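Local coordinates for protein short chain dehydrogenase (Salmonella typhi, PDB 3G1T) that probably catalyses NAD(P)-dependent oxidation or reduction, as expected of a Rossmann-fold short-chain dehydrogenase, at residues A[159-162]-A[163-166]. Sequence-based numbering, arbitrary orientation.
Sequences QGRA and NWGA
Arg161 and Trp164 close a type II beta turn, with Ala162 and Asn163 at its corner. The turn lies at the surface of the Rossmann fold, in the loop that leads from strand 147-152 to helix 165-185. In short-chain dehydrogenases this connection commonly carries residues of the active-site region, but the contact itself is local turn packing.

The backbone bond of the turn runs from Trp164 N to Arg161 O over 3.1 Å, with an N-H...O angle of 153°. Asn163 takes the left-handed backbone conformation (phi 75°) expected at the third position of a type II turn. Its N is hydrogen-bonded to Glu184 OE2 of the second subunit, and Ala162 N to Asp183 OD2 of that subunit, so the turn is part of the dimer interface.

The side chains of Arg161 and Trp164 run side by side. CG of each lies anti to the carbonyl carbon, and both side chains leave the turn in the same direction. The arginine chain bends at chi3, and its guanidinium plane stands 78° from the indole plane, so the two are not stacked in parallel. Arg161 NH1 is hydrogen-bonded to Ser155 OG. Arg161 NH2 approaches Trp164 NE1 obliquely, at 3.7 Å; this is a van der Waals approach of two donors, not a hydrogen bond.

The indole also packs on the turn's own backbone. Arg161 O lies at the ring edge, in its plane, 3.7 Å from Trp164 CD1. Ala162 O approaches the ring obliquely and comes within 3.3 Å of Trp164 CD1.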
loop_
_atom_site.group_PDB
_atom_site.type_symbol
_atom_site.label_atom_id
_atom_site.label_comp_id
_atom_site.label_asym_id
_atom_site.label_seq_id
_atom_site.Cartn_x
_atom_site.Cartn_y
_atom_site.Cartn_z
ATOM N N GLN A 159 3.497 6.322 -9.794
ATOM C CA GLN A 159 2.366 7.074 -10.356
ATOM C C GLN A 159 1.319 6.066 -10.781
ATOM O O GLN A 159 1.527 5.244 -11.654
ATOM C CB GLN A 159 2.812 7.986 -11.522
ATOM C CG GLN A 159 1.635 8.760 -12.126
ATOM C CD GLN A 159 1.007 9.755 -11.129
ATOM O OE1 GLN A 159 1.731 10.402 -10.332
ATOM N NE2 GLN A 159 -0.342 9.863 -11.142
ATOM N N GLY A 160 0.164 6.092 -10.132
ATOM C CA GLY A 160 -0.889 5.175 -10.436
ATOM C C GLY A 160 -1.453 5.421 -11.844
ATOM O O GLY A 160 -1.513 6.540 -12.313
ATOM N N ARG A 161 -1.873 4.319 -12.456
ATOM C CA ARG A 161 -2.436 4.328 -13.818
ATOM C C ARG A 161 -3.640 3.407 -13.924
ATOM O O ARG A 161 -3.647 2.357 -13.315
ATOM C CB ARG A 161 -1.348 3.895 -14.885
ATOM C CG ARG A 161 -0.074 4.755 -14.966
ATOM C CD ARG A 161 0.636 4.597 -16.418
ATOM N NE ARG A 161 1.035 3.199 -16.743
ATOM C CZ ARG A 161 2.227 2.629 -16.489
ATOM N NH1 ARG A 161 3.246 3.277 -15.820
ATOM N NH2 ARG A 161 2.373 1.354 -16.839
ATOM N N ALA A 162 -4.606 3.806 -14.763
ATOM C CA ALA A 162 -5.763 3.011 -15.096
ATOM C C ALA A 162 -5.378 1.572 -15.308
ATOM O O ALA A 162 -4.381 1.273 -16.032
ATOM C CB ALA A 162 -6.468 3.544 -16.435
ATOM N N ASN A 163 -6.245 0.706 -14.760
ATOM C CA ASN A 163 -6.226 -0.745 -14.906
ATOM C C ASN A 163 -5.155 -1.440 -14.116
ATOM O O ASN A 163 -5.097 -2.622 -14.195
ATOM C CB ASN A 163 -6.147 -1.165 -16.407
ATOM C CG ASN A 163 -7.357 -0.716 -17.150
ATOM O OD1 ASN A 163 -8.465 -0.954 -16.697
ATOM N ND2 ASN A 163 -7.160 -0.012 -18.319
ATOM N N TRP A 164 -4.319 -0.711 -13.337
ATOM C CA TRP A 164 -3.281 -1.375 -12.589
ATOM C C TRP A 164 -3.679 -1.799 -11.154
ATOM O O TRP A 164 -2.910 -2.490 -10.471
ATOM C CB TRP A 164 -1.969 -0.611 -12.648
ATOM C CG TRP A 164 -1.320 -0.803 -14.000
ATOM C CD1 TRP A 164 -1.488 -0.031 -15.060
ATOM C CD2 TRP A 164 -0.365 -1.823 -14.371
ATOM N NE1 TRP A 164 -0.742 -0.537 -16.161
ATOM C CE2 TRP A 164 -0.062 -1.641 -15.751
ATOM C CE3 TRP A 164 0.231 -2.880 -13.682
ATOM C CZ2 TRP A 164 0.904 -2.442 -16.435
ATOM C CZ3 TRP A 164 1.190 -3.699 -14.343
ATOM C CH2 TRP A 164 1.508 -3.457 -15.717
ATOM N N GLY A 165 -4.890 -1.404 -10.757
ATOM C CA GLY A 165 -5.620 -2.004 -9.585
ATOM C C GLY A 165 -4.777 -2.428 -8.372
ATOM O O GLY A 165 -3.947 -1.586 -7.865
ATOM N N ALA A 166 -4.909 -3.704 -7.961
ATOM C CA ALA A 166 -4.188 -4.207 -6.795
ATOM C C ALA A 166 -2.675 -4.112 -6.954
ATOM O O ALA A 166 -1.961 -3.802 -6.031
ATOM C CB ALA A 166 -4.641 -5.642 -6.455
#